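Local coordinates for beta-ketoacyl-[acyl-carrier-protein] synthase FabY (Pseudomonas aeruginosa, PDB 4CW4) that catalyses the condensation of acetyl-CoA with malonyl-ACP to form beta-acetoacetyl-ACP, the primer that starts bacterial fatty acid synthesis, at residues A[6-11]-A[558-562]; A[26-31]-A[491-496]; A[187-192]-A[232-237]; A[354-358]-A[509-513]. One frame throughout, in Å; residues are numbered along the deposited sequence.

Interaction 1 of 4, residues A[6-11]-A[558-562]; sequences MSRLPV and MLRKR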
loop_
_atom_site.group_PDB
_atom_site.type_symbol
_atom_site.label_atom_id
_atom_site.label_comp_id
_atom_site.label_asym_id
_atom_site.label_seq_id
_atom_site.Cartn_x
_atom_site.Cartn_y
_atom_site.Cartn_z
ATOM N N MET A 6 -5.130 10.321 29.566
ATOM C CA MET A 6 -6.062 11.279 28.985
ATOM C C MET A 6 -5.528 11.811 27.649
ATOM O O MET A 6 -4.339 12.100 27.541
ATOM C CB MET A 6 -6.266 12.401 29.977
ATOM C CG MET A 6 -6.831 13.661 29.411
ATOM S SD MET A 6 -7.220 14.822 30.719
ATOM C CE MET A 6 -5.597 15.504 31.041
ATOM N N SER A 7 -6.402 11.963 26.650
ATOM C CA SER A 7 -5.960 12.205 25.273
ATOM C C SER A 7 -6.858 13.136 24.446
ATOM O O SER A 7 -8.044 13.316 24.716
ATOM C CB SER A 7 -5.837 10.873 24.518
ATOM O OG SER A 7 -4.818 10.066 25.084
ATOM N N ARG A 8 -6.262 13.713 23.413
ATOM C CA ARG A 8 -6.991 14.468 22.417
ATOM C C ARG A 8 -8.013 13.597 21.716
ATOM O O ARG A 8 -7.733 12.450 21.374
ATOM C CB ARG A 8 -6.007 15.052 21.394
ATOM C CG ARG A 8 -5.226 16.236 21.958
ATOM C CD ARG A 8 -4.135 16.705 21.036
ATOM N NE ARG A 8 -3.354 17.805 21.605
ATOM C CZ ARG A 8 -2.167 18.196 21.154
ATOM N NH1 ARG A 8 -1.572 17.539 20.164
ATOM N NH2 ARG A 8 -1.559 19.226 21.712
ATOM N N LEU A 9 -9.191 14.169 21.487
ATOM C CA LEU A 9 -10.301 13.509 20.780
ATOM C C LEU A 9 -10.288 13.882 19.304
ATOM O O LEU A 9 -10.290 15.053 18.986
ATOM C CB LEU A 9 -11.649 13.952 21.365
ATOM C CG LEU A 9 -12.913 13.365 20.720
ATOM C CD1 LEU A 9 -13.031 11.876 20.995
ATOM C CD2 LEU A 9 -14.180 14.082 21.188
ATOM N N PRO A 10 -10.267 12.888 18.400
ATOM C CA PRO A 10 -10.339 13.232 16.976
ATOM C C PRO A 10 -11.748 13.654 16.547
ATOM O O PRO A 10 -12.704 12.860 16.631
ATOM C CB PRO A 10 -9.954 11.909 16.283
ATOM C CG PRO A 10 -9.216 11.121 17.330
ATOM C CD PRO A 10 -9.956 11.459 18.581
ATOM N N VAL A 11 -11.880 14.890 16.087
ATOM C CA VAL A 11 -13.175 15.366 15.614
ATOM C C VAL A 11 -13.113 15.599 14.109
ATOM O O VAL A 11 -12.081 16.005 13.573
ATOM C CB VAL A 11 -13.666 16.616 16.367
ATOM C CG1 VAL A 11 -13.872 16.293 17.829
ATOM C CG2 VAL A 11 -12.740 17.784 16.226
ATOM N N MET A 558 -18.981 16.183 24.965
ATOM C CA MET A 558 -17.643 15.871 25.415
ATOM C C MET A 558 -16.737 17.104 25.445
ATOM O O MET A 558 -16.023 17.307 26.422
ATOM C CB MET A 558 -17.056 14.749 24.544
ATOM C CG MET A 558 -17.771 13.418 24.762
ATOM S SD MET A 558 -17.324 12.109 23.595
ATOM C CE MET A 558 -15.718 11.606 24.243
ATOM N N LEU A 559 -16.771 17.935 24.410
ATOM C CA LEU A 559 -15.933 19.144 24.386
ATOM C C LEU A 559 -16.365 20.138 25.461
ATOM O O LEU A 559 -15.514 20.787 26.104
ATOM C CB LEU A 559 -15.951 19.807 22.999
ATOM C CG LEU A 559 -14.773 19.402 22.088
ATOM C CD1 LEU A 559 -14.926 17.958 21.627
ATOM C CD2 LEU A 559 -14.639 20.352 20.918
ATOM N N ARG A 560 -17.676 20.255 25.664
ATOM C CA ARG A 560 -18.210 21.116 26.717
ATOM C C ARG A 560 -17.724 20.661 28.091
ATOM O O ARG A 560 -17.333 21.479 28.926
ATOM C CB ARG A 560 -19.744 21.134 26.687
ATOM C CG ARG A 560 -20.363 22.009 25.590
ATOM C CD ARG A 560 -21.884 21.827 25.526
ATOM N NE ARG A 560 -22.542 22.683 24.538
ATOM C CZ ARG A 560 -22.869 23.959 24.742
ATOM N NH1 ARG A 560 -22.581 24.555 25.895
ATOM N NH2 ARG A 560 -23.475 24.647 23.784
ATOM N N LYS A 561 -17.746 19.353 28.326
ATOM C CA LYS A 561 -17.336 18.814 29.621
ATOM C C LYS A 561 -15.853 19.058 29.870
ATOM O O LYS A 561 -15.464 19.476 30.958
ATOM C CB LYS A 561 -17.664 17.321 29.697
ATOM C CG LYS A 561 -17.249 16.631 30.992
ATOM C CD LYS A 561 -17.965 17.196 32.190
ATOM C CE LYS A 561 -17.772 16.292 33.399
ATOM N NZ LYS A 561 -18.075 17.006 34.663
ATOM N N ARG A 562 -15.024 18.800 28.865
ATOM C CA ARG A 562 -13.584 18.964 29.024
ATOM C C ARG A 562 -13.177 20.429 29.132
ATOM O O ARG A 562 -12.385 20.774 29.994
ATOM C CB ARG A 562 -12.826 18.307 27.871
ATOM C CG ARG A 562 -11.339 18.621 27.859
ATOM C CD ARG A 562 -10.611 17.830 26.758
ATOM N NE ARG A 562 -10.365 16.452 27.168
ATOM C CZ ARG A 562 -9.850 15.516 26.387
ATOM N NH1 ARG A 562 -9.573 15.786 25.119
ATOM N NH2 ARG A 562 -9.630 14.301 26.874
#

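Interaction 2 of 4, residues A[26-31]-A[491-496]; sequences FHHGFR and LGTFKY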
loop_
_atom_site.group_PDB
_atom_site.type_symbol
_atom_site.label_atom_id
_atom_site.label_comp_id
_atom_site.label_asym_id
_atom_site.label_seq_id
_atom_site.Cartn_x
_atom_site.Cartn_y
_atom_site.Cartn_z
ATOM N N PHE A 26 -21.290 18.543 2.386
ATOM C CA PHE A 26 -22.598 19.086 2.740
ATOM C C PHE A 26 -23.723 18.075 2.572
ATOM O O PHE A 26 -24.891 18.445 2.489
ATOM C CB PHE A 26 -22.853 20.404 1.999
ATOM C CG PHE A 26 -21.758 21.416 2.246
ATOM C CD1 PHE A 26 -20.593 21.389 1.478
ATOM C CD2 PHE A 26 -21.840 22.326 3.282
ATOM C CE1 PHE A 26 -19.548 22.263 1.734
ATOM C CE2 PHE A 26 -20.801 23.230 3.534
ATOM C CZ PHE A 26 -19.648 23.185 2.770
ATOM N N HIS A 27 -23.350 16.802 2.563
ATOM C CA HIS A 27 -24.286 15.691 2.530
ATOM C C HIS A 27 -25.066 15.578 1.224
ATOM O O HIS A 27 -26.122 14.968 1.206
ATOM C CB HIS A 27 -25.262 15.767 3.705
ATOM C CG HIS A 27 -24.585 15.926 5.021
ATOM N ND1 HIS A 27 -23.931 14.885 5.634
ATOM C CD2 HIS A 27 -24.424 17.005 5.823
ATOM C CE1 HIS A 27 -23.392 15.316 6.760
ATOM N NE2 HIS A 27 -23.688 16.591 6.906
ATOM N N HIS A 28 -24.566 16.145 0.132
ATOM C CA HIS A 28 -25.275 15.996 -1.150
ATOM C C HIS A 28 -25.385 14.561 -1.638
ATOM O O HIS A 28 -26.450 14.154 -2.070
ATOM C CB HIS A 28 -24.666 16.877 -2.226
ATOM C CG HIS A 28 -24.925 18.326 -1.995
ATOM N ND1 HIS A 28 -26.163 18.898 -2.206
ATOM C CD2 HIS A 28 -24.123 19.314 -1.539
ATOM C CE1 HIS A 28 -26.106 20.181 -1.896
ATOM N NE2 HIS A 28 -24.879 20.455 -1.478
ATOM N N GLY A 29 -24.309 13.780 -1.533
ATOM C CA GLY A 29 -24.360 12.383 -1.949
ATOM C C GLY A 29 -25.357 11.597 -1.116
ATOM O O GLY A 29 -26.134 10.805 -1.629
ATOM N N PHE A 30 -25.331 11.828 0.195
ATOM C CA PHE A 30 -26.289 11.223 1.098
ATOM C C PHE A 30 -27.695 11.565 0.665
ATOM O O PHE A 30 -28.566 10.698 0.581
ATOM C CB PHE A 30 -26.038 11.710 2.529
ATOM C CG PHE A 30 -27.055 11.218 3.518
ATOM C CD1 PHE A 30 -26.946 9.961 4.076
ATOM C CD2 PHE A 30 -28.123 12.004 3.884
ATOM C CE1 PHE A 30 -27.870 9.514 4.998
ATOM C CE2 PHE A 30 -29.066 11.539 4.783
ATOM C CZ PHE A 30 -28.949 10.290 5.328
ATOM N N ARG A 31 -27.919 12.831 0.364
ATOM C CA ARG A 31 -29.249 13.250 -0.032
ATOM C C ARG A 31 -29.701 12.544 -1.307
ATOM O O ARG A 31 -30.867 12.199 -1.431
ATOM C CB ARG A 31 -29.328 14.760 -0.204
ATOM C CG ARG A 31 -29.421 15.519 1.096
ATOM C CD ARG A 31 -29.597 16.992 0.788
ATOM N NE ARG A 31 -28.356 17.699 0.926
ATOM C CZ ARG A 31 -28.201 18.999 0.673
ATOM N NH1 ARG A 31 -29.163 19.703 0.089
ATOM N NH2 ARG A 31 -27.053 19.576 0.938
ATOM N N LEU A 491 -22.475 10.178 8.411
ATOM C CA LEU A 491 -22.531 11.554 8.866
ATOM C C LEU A 491 -23.837 12.199 8.443
ATOM O O LEU A 491 -24.357 13.074 9.122
ATOM C CB LEU A 491 -21.358 12.349 8.305
ATOM C CG LEU A 491 -19.959 11.809 8.649
ATOM C CD1 LEU A 491 -18.894 12.780 8.164
ATOM C CD2 LEU A 491 -19.833 11.537 10.162
ATOM N N GLY A 492 -24.347 11.759 7.302
ATOM C CA GLY A 492 -25.623 12.223 6.807
ATOM C C GLY A 492 -26.774 11.770 7.685
ATOM O O GLY A 492 -27.728 12.520 7.917
ATOM N N THR A 493 -26.717 10.527 8.161
ATOM C CA THR A 493 -27.724 10.065 9.128
ATOM C C THR A 493 -27.727 10.942 10.384
ATOM O O THR A 493 -28.789 11.293 10.892
ATOM C CB THR A 493 -27.532 8.579 9.463
ATOM O OG1 THR A 493 -27.829 7.816 8.294
ATOM C CG2 THR A 493 -28.430 8.116 10.637
ATOM N N PHE A 494 -26.552 11.285 10.897
ATOM C CA PHE A 494 -26.492 12.191 12.036
ATOM C C PHE A 494 -27.144 13.547 11.710
ATOM O O PHE A 494 -27.868 14.107 12.535
ATOM C CB PHE A 494 -25.037 12.423 12.485
ATOM C CG PHE A 494 -24.362 11.225 13.092
ATOM C CD1 PHE A 494 -25.058 10.297 13.835
ATOM C CD2 PHE A 494 -23.002 11.040 12.897
ATOM C CE1 PHE A 494 -24.415 9.198 14.375
ATOM C CE2 PHE A 494 -22.363 9.962 13.432
ATOM C CZ PHE A 494 -23.074 9.037 14.181
ATOM N N LYS A 495 -26.892 14.061 10.510
ATOM C CA LYS A 495 -27.373 15.381 10.096
ATOM C C LYS A 495 -28.883 15.432 9.981
ATOM O O LYS A 495 -29.523 16.339 10.522
ATOM C CB LYS A 495 -26.747 15.763 8.747
ATOM C CG LYS A 495 -27.243 17.087 8.115
ATOM C CD LYS A 495 -26.704 18.287 8.844
ATOM C CE LYS A 495 -27.132 19.588 8.195
ATOM N NZ LYS A 495 -26.653 20.754 8.970
ATOM N N TYR A 496 -29.451 14.462 9.275
ATOM C CA TYR A 496 -30.856 14.532 8.884
ATOM C C TYR A 496 -31.785 13.547 9.609
ATOM O O TYR A 496 -33.003 13.631 9.463
ATOM C CB TYR A 496 -30.991 14.307 7.381
ATOM C CG TYR A 496 -30.384 15.397 6.527
ATOM C CD1 TYR A 496 -30.959 16.662 6.475
ATOM C CD2 TYR A 496 -29.268 15.149 5.733
ATOM C CE1 TYR A 496 -30.427 17.663 5.678
ATOM C CE2 TYR A 496 -28.729 16.145 4.924
ATOM C CZ TYR A 496 -29.316 17.394 4.899
ATOM O OH TYR A 496 -28.788 18.375 4.091
HETATM O O HOH W 1 -26.342 19.730 4.670
#

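Interaction 3 of 4, residues A[187-192]-A[232-237]; sequences FHPRGL and QLDDNG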
loop_
_atom_site.group_PDB
_atom_site.type_symbol
_atom_site.label_atom_id
_atom_site.label_comp_id
_atom_site.label_asym_id
_atom_site.label_seq_id
_atom_site.Cartn_x
_atom_site.Cartn_y
_atom_site.Cartn_z
ATOM N N PHE A 187 -1.747 13.747 -18.195
ATOM C CA PHE A 187 -1.012 12.531 -17.858
ATOM C C PHE A 187 -1.282 11.915 -16.484
ATOM O O PHE A 187 -0.635 10.938 -16.107
ATOM C CB PHE A 187 0.486 12.726 -18.072
ATOM C CG PHE A 187 0.858 12.968 -19.501
ATOM C CD1 PHE A 187 0.694 11.972 -20.454
ATOM C CD2 PHE A 187 1.367 14.187 -19.894
ATOM C CE1 PHE A 187 1.041 12.193 -21.775
ATOM C CE2 PHE A 187 1.714 14.417 -21.206
ATOM C CZ PHE A 187 1.549 13.423 -22.148
ATOM N N HIS A 188 -2.251 12.439 -15.753
ATOM C CA HIS A 188 -2.607 11.840 -14.475
ATOM C C HIS A 188 -3.581 10.676 -14.639
ATOM O O HIS A 188 -4.612 10.828 -15.299
ATOM C CB HIS A 188 -3.265 12.885 -13.590
ATOM C CG HIS A 188 -2.353 13.988 -13.187
ATOM N ND1 HIS A 188 -2.810 15.134 -12.576
ATOM C CD2 HIS A 188 -1.013 14.133 -13.317
ATOM C CE1 HIS A 188 -1.784 15.931 -12.326
ATOM N NE2 HIS A 188 -0.684 15.350 -12.774
ATOM N N PRO A 189 -3.291 9.529 -14.004
ATOM C CA PRO A 189 -4.325 8.498 -13.888
ATOM C C PRO A 189 -5.615 9.028 -13.258
ATOM O O PRO A 189 -5.594 9.977 -12.438
ATOM C CB PRO A 189 -3.692 7.464 -12.964
ATOM C CG PRO A 189 -2.234 7.644 -13.125
ATOM C CD PRO A 189 -2.055 9.124 -13.315
ATOM N N ARG A 190 -6.731 8.401 -13.615
ATOM C CA ARG A 190 -8.048 8.829 -13.131
ATOM C C ARG A 190 -8.108 8.857 -11.601
ATOM O O ARG A 190 -8.686 9.776 -11.037
ATOM C CB ARG A 190 -9.131 7.916 -13.690
ATOM C CG ARG A 190 -10.549 8.312 -13.282
ATOM C CD ARG A 190 -11.564 7.535 -14.086
ATOM N NE ARG A 190 -12.936 7.819 -13.682
ATOM C CZ ARG A 190 -13.644 8.858 -14.112
ATOM N NH1 ARG A 190 -13.113 9.732 -14.955
ATOM N NH2 ARG A 190 -14.888 9.026 -13.698
ATOM N N GLY A 191 -7.478 7.891 -10.939
ATOM C CA GLY A 191 -7.490 7.871 -9.481
ATOM C C GLY A 191 -6.800 9.078 -8.866
ATOM O O GLY A 191 -7.164 9.514 -7.785
ATOM N N LEU A 192 -5.797 9.616 -9.558
ATOM C CA LEU A 192 -5.112 10.794 -9.065
ATOM C C LEU A 192 -5.942 12.041 -9.309
ATOM O O LEU A 192 -5.987 12.910 -8.450
ATOM C CB LEU A 192 -3.712 10.920 -9.653
ATOM C CG LEU A 192 -2.782 9.735 -9.365
ATOM C CD1 LEU A 192 -1.327 10.124 -9.652
ATOM C CD2 LEU A 192 -2.927 9.182 -7.934
ATOM N N GLN A 232 -2.761 2.542 -9.505
ATOM C CA GLN A 232 -3.483 3.163 -10.610
ATOM C C GLN A 232 -3.186 2.337 -11.855
ATOM O O GLN A 232 -2.061 2.356 -12.362
ATOM C CB GLN A 232 -3.089 4.633 -10.798
ATOM C CG GLN A 232 -3.607 5.579 -9.687
ATOM C CD GLN A 232 -2.899 5.362 -8.364
ATOM O OE1 GLN A 232 -3.513 4.968 -7.372
ATOM N NE2 GLN A 232 -1.614 5.647 -8.337
ATOM N N LEU A 233 -4.192 1.597 -12.326
ATOM C CA LEU A 233 -3.989 0.573 -13.348
ATOM C C LEU A 233 -4.404 1.041 -14.733
ATOM O O LEU A 233 -4.387 0.242 -15.679
ATOM C CB LEU A 233 -4.743 -0.711 -12.980
ATOM C CG LEU A 233 -4.193 -1.472 -11.761
ATOM C CD1 LEU A 233 -4.985 -2.729 -11.494
ATOM C CD2 LEU A 233 -2.731 -1.828 -11.922
ATOM N N ASP A 234 -4.748 2.318 -14.873
ATOM C CA ASP A 234 -5.086 2.836 -16.198
ATOM C C ASP A 234 -3.830 3.118 -17.045
ATOM O O ASP A 234 -2.703 2.909 -16.586
ATOM C CB ASP A 234 -6.089 3.996 -16.160
ATOM C CG ASP A 234 -5.869 4.995 -15.035
ATOM O OD1 ASP A 234 -5.268 4.669 -13.986
ATOM O OD2 ASP A 234 -6.400 6.126 -15.204
ATOM N N ASP A 235 -4.045 3.553 -18.287
ATOM C CA ASP A 235 -2.959 3.714 -19.253
ATOM C C ASP A 235 -1.865 4.653 -18.732
ATOM O O ASP A 235 -0.684 4.416 -18.956
ATOM C CB ASP A 235 -3.495 4.239 -20.595
ATOM C CG ASP A 235 -4.395 3.232 -21.326
ATOM O OD1 ASP A 235 -4.399 2.027 -20.992
ATOM O OD2 ASP A 235 -5.098 3.654 -22.269
ATOM N N ASN A 236 -2.257 5.697 -18.014
ATOM C CA ASN A 236 -1.312 6.693 -17.509
ATOM C C ASN A 236 -0.524 6.237 -16.288
ATOM O O ASN A 236 0.380 6.942 -15.843
ATOM C CB ASN A 236 -2.030 8.007 -17.153
ATOM C CG ASN A 236 -2.359 8.828 -18.360
ATOM O OD1 ASN A 236 -1.736 8.694 -19.412
ATOM N ND2 ASN A 236 -3.324 9.707 -18.212
ATOM N N GLY A 237 -0.884 5.081 -15.729
ATOM C CA GLY A 237 -0.174 4.507 -14.598
ATOM C C GLY A 237 0.365 3.127 -14.920
ATOM O O GLY A 237 1.013 2.921 -15.979
HETATM O O HOH W 2 1.315 9.239 -16.952
HETATM O O HOH W 3 -6.457 5.349 -11.706
#

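Interaction 4 of 4, residues A[354-358]-A[509-513]; sequences PFGEN and ADDVH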
loop_
_atom_site.group_PDB
_atom_site.type_symbol
_atom_site.label_atom_id
_atom_site.label_comp_id
_atom_site.label_asym_id
_atom_site.label_seq_id
_atom_site.Cartn_x
_atom_site.Cartn_y
_atom_site.Cartn_z
ATOM N N PRO A 354 -27.344 -5.915 -1.093
ATOM C CA PRO A 354 -26.881 -6.378 0.227
ATOM C C PRO A 354 -28.010 -7.029 1.033
ATOM O O PRO A 354 -29.087 -6.469 1.118
ATOM C CB PRO A 354 -26.407 -5.086 0.907
ATOM C CG PRO A 354 -26.131 -4.133 -0.211
ATOM C CD PRO A 354 -27.150 -4.473 -1.276
ATOM N N PHE A 355 -27.737 -8.203 1.592
ATOM C CA PHE A 355 -28.662 -8.938 2.458
ATOM C C PHE A 355 -29.914 -9.478 1.773
ATOM O O PHE A 355 -30.733 -10.096 2.432
ATOM C CB PHE A 355 -28.996 -8.128 3.716
ATOM C CG PHE A 355 -27.772 -7.822 4.533
ATOM C CD1 PHE A 355 -27.111 -8.823 5.224
ATOM C CD2 PHE A 355 -27.250 -6.553 4.545
ATOM C CE1 PHE A 355 -25.945 -8.553 5.909
ATOM C CE2 PHE A 355 -26.099 -6.266 5.247
ATOM C CZ PHE A 355 -25.448 -7.266 5.943
ATOM N N GLY A 356 -30.025 -9.289 0.453
ATOM C CA GLY A 356 -31.091 -9.885 -0.317
ATOM C C GLY A 356 -30.611 -11.084 -1.097
ATOM O O GLY A 356 -29.459 -11.465 -0.983
ATOM N N GLU A 357 -31.504 -11.693 -1.869
ATOM C CA GLU A 357 -31.053 -12.585 -2.934
ATOM C C GLU A 357 -30.010 -11.808 -3.748
ATOM O O GLU A 357 -30.252 -10.676 -4.170
ATOM C CB GLU A 357 -32.211 -13.048 -3.814
ATOM C CG GLU A 357 -33.289 -13.821 -3.065
ATOM C CD GLU A 357 -32.778 -15.119 -2.475
ATOM O OE1 GLU A 357 -31.941 -15.780 -3.123
ATOM O OE2 GLU A 357 -33.209 -15.470 -1.351
ATOM N N ASN A 358 -28.834 -12.393 -3.932
ATOM C CA ASN A 358 -27.735 -11.662 -4.546
ATOM C C ASN A 358 -26.703 -12.607 -5.141
ATOM O O ASN A 358 -26.839 -13.836 -5.023
ATOM C CB ASN A 358 -27.124 -10.618 -3.574
ATOM C CG ASN A 358 -26.551 -11.224 -2.306
ATOM O OD1 ASN A 358 -26.133 -12.383 -2.283
ATOM N ND2 ASN A 358 -26.465 -10.409 -1.246
ATOM N N ALA A 509 -32.856 -12.013 2.329
ATOM C CA ALA A 509 -32.760 -13.429 1.987
ATOM C C ALA A 509 -33.073 -14.327 3.181
ATOM O O ALA A 509 -32.766 -13.991 4.331
ATOM C CB ALA A 509 -31.383 -13.776 1.404
ATOM N N ASP A 510 -33.652 -15.491 2.886
ATOM C CA ASP A 510 -34.083 -16.413 3.925
ATOM C C ASP A 510 -32.962 -16.897 4.836
ATOM O O ASP A 510 -33.228 -17.288 5.958
ATOM C CB ASP A 510 -34.766 -17.630 3.298
ATOM C CG ASP A 510 -36.017 -17.265 2.538
ATOM O OD1 ASP A 510 -37.060 -17.102 3.199
ATOM O OD2 ASP A 510 -35.948 -17.132 1.293
ATOM N N ASP A 511 -31.715 -16.874 4.370
ATOM C CA ASP A 511 -30.610 -17.402 5.173
ATOM C C ASP A 511 -29.902 -16.341 6.010
ATOM O O ASP A 511 -28.934 -16.636 6.698
ATOM C CB ASP A 511 -29.613 -18.204 4.320
ATOM C CG ASP A 511 -28.988 -17.395 3.189
ATOM O OD1 ASP A 511 -29.151 -16.152 3.165
ATOM O OD2 ASP A 511 -28.301 -18.028 2.334
ATOM N N VAL A 512 -30.373 -15.096 5.956
ATOM C CA VAL A 512 -29.763 -14.039 6.740
ATOM C C VAL A 512 -30.198 -14.163 8.206
ATOM O O VAL A 512 -31.362 -14.429 8.499
ATOM C CB VAL A 512 -30.144 -12.677 6.171
ATOM C CG1 VAL A 512 -29.755 -11.549 7.122
ATOM C CG2 VAL A 512 -29.483 -12.483 4.793
ATOM N N HIS A 513 -29.256 -13.954 9.118
ATOM C CA HIS A 513 -29.534 -14.027 10.556
ATOM C C HIS A 513 -30.070 -12.670 11.028
ATOM O O HIS A 513 -29.337 -11.684 11.020
ATOM C CB HIS A 513 -28.254 -14.360 11.320
ATOM C CG HIS A 513 -27.672 -15.696 10.987
ATOM N ND1 HIS A 513 -27.026 -16.474 11.927
ATOM C CD2 HIS A 513 -27.601 -16.383 9.822
ATOM C CE1 HIS A 513 -26.588 -17.580 11.358
ATOM N NE2 HIS A 513 -26.921 -17.551 10.082
HETATM O O HOH W 4 -33.580 -17.507 0.101
#

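Interaction 1 of 4, residues A[6-11]-A[558-562]
The guanidinium of Arg-562 grips the carbonyl oxygen of Ser-7 end-on with two nitrogens. NH2 of Arg-562 lies 2.9 Å from Ser-7 O, and NH1 of the same group lies 2.9 Å from that oxygen too. Sharing one acceptor bends both bonds, with N-H...O angles of 142° and 139°. The oxygen sits close to the guanidinium plane, whereas the two nitrogens reach it from the same face of the carbonyl plane. The arginine chain runs extended from the helix and bends only at chi3 (-79°), which brings its tip to the loop that leads into strand 10-19. NH1 has a second partner, Asp-375, in a salt bridge, and NE forms one with Asp-636 of the second subunit. Asp-375 also accepts from Leu-9 N, which ties the arginine and the incoming chain to one carboxylate, while Ser-7 OG bonds to Ser-5 O. Farther along the segment toward Val-11 the contact is apolar. Leu-9 CD2 meets Leu-559 CD1 at 4.0 Å and Met-558 CE at 4.2 Å, and Val-11 CG1 approaches Leu-559 CD1 at 4.3 Å. The contact thus joins helix 552-563 to the lead-in of strand 10-19, which runs between strands 366-374 and 387-394, with helix 375-381 touching both segments and the second subunit reaching the polar end.

Interaction 2 of 4, residues A[26-31]-A[491-496]
His-27 and Tyr-496 meet where the first turn of helix 28-33 packs on the last turns of helix 482-496, a helix-helix contact in the thiolase-like fold of the ketosynthase family. His-27, the residue just before its helix, can be followed outward. Its CB touches Tyr-496 CE2 at 3.7 Å, lying at the edge of the tyrosine ring, and CG has that same CE2 as its nearest partner. ND1 rests 3.4 Å from Gly-492 CA, a packing contact. CD2 lies 3.6 Å from Lys-495 CG, while CE1 comes to 3.4 Å from Leu-491 O. At the tip, NE2 is 3.7 Å from Lys-495 CB, the methylene that covers one face of the imidazole. Tyr-496 turns its edge toward the face of the His-27 ring in an offset edge-to-face pair, the planes 78° apart.

Phe-30 supplies the second close fit. With CG opposite the backbone N (chi1 175°), its ring is laid flat on the helix backbone at Gly-492, whose CA stands 3.7 Å from the ring centroid and 9° off the normal, a CH-pi contact. The absence of a side chain there allows the two helices this close approach. Phe-30 and Tyr-496 run past each other in opposite directions, CE2 of Phe-30 nearest Tyr-496 CD2. Arg-31, salt-bridged to Glu-45, lays one guanidinium face under the tyrosine hydroxyl, and its NH2 donates to Phe-26 O. Phe-26 O also accepts from a water 2.9 Å away, which is hydrogen-bonded to Tyr-496 OH as well.

Interaction 3 of 4, residues A[187-192]-A[232-237]
The start of helix 190-204 is held by the loop 232-237, whose Asp-234 carboxylate meets the first two backbone amides of the helix. Arg-190 N donates to Asp-234 OD2 at 2.8 Å, almost straight (173°) and onto the syn lone pair. The other oxygen serves the next amide through a water, 2.7 Å from Asp-234 OD1, that accepts from Gly-191 N. Chi1 of Asp-234 (40°) sets the carboxylate between its own N and carbonyl carbon, turned to the helix; the positive end of the helix dipole would probably favour its anionic form. In the N-terminal half of the ketosynthase thiolase-like fold, this joins that helix to the loop after strand 222-225. The loop itself makes a type I beta turn, Asp-234 to Gly-237. Pro-189 wedges into the loop: its CB lies 3.6 Å from Gln-232 CB, and its CD faces Asn-236 CB. Gln-232 bends so that its amide binds Phe-260 O and Leu-258 O, with Leu-192 CD2 resting 3.8 Å from Gln-232 NE2. At the far end Asn-236 ND2 gives a weak bond of 3.4 Å to His-188 O. A second water donates to both Phe-187 O and Asn-236 O, 2.7 Å from each.

Interaction 4 of 4, residues A[354-358]-A[509-513]
Phe-355 O accepts the backbone N-H of Ala-509 at 2.9 Å, the one direct hydrogen bond between the two loops. Its N-H...O angle is 162°, and the donor lies in the carbonyl plane, on a lone pair. Phe-355 adopts a left-handed backbone conformation (phi 67°), unusual for a residue with a side chain. The same oxygen is brushed by Val-512 CG2 at 3.6 Å, while the other methyl of that valine, CG1, approaches Phe-355 CD1 at 4.2 Å, obliquely to the ring. Val-512 is brought there by a type I beta turn from Ala-509 to Val-512, closed by Val-512 N to Ala-509 O at 3.1 Å. The small Ala-509 CB packs between the chain and the carboxylate: it is 3.8 Å from Gly-356 C and 3.7 Å from Glu-357 OE2.

Where the contact meets solvent two like charges face each other, Glu-357 OE2 and Asp-510 OD2 lying 4.2 Å apart. A water donates a hydrogen bond to both oxygens, which probably eases their repulsion; Asp-510 also has a long, weak ion pair with Lys-507.

Phe-355 also lies about 7 Å, side chain to side chain, from His-439, a predicted active-site residue, so the loop adjoins the catalytic region, although none of its residues is assigned a catalytic role. Arg-447 of helix 444-461 bonds to Asp-511 and to Asn-358, bridging both segments. Thus the loop before strand 366-374 and the loop before strand 517-519 lie together against helix 444-461.

In the fold
Along the chain, interactions 2, 3 and 4 fall between the segments of interaction 1, and interaction 2 spans interaction 3 and alternates with interaction 4. No two touch: centres are 24 Å apart for interactions 1 and 2, and 40 Å from interaction 1 to interaction 3 or 4. Helix 565-590 touches both interaction 1 (Leu-559) and interaction 2 (Phe-26), and strand 366-374, paired with strand 10-19 of interaction 1, follows a loop of interaction 4. Interaction 1 alone is reached extensively by the second subunit; interaction 4 comes within about 7 Å, between side chains, of predicted active-site His-439, the others lying away from such sites. Together they tie the N-terminal segment to helix 552-563, and core helices and loops to one another.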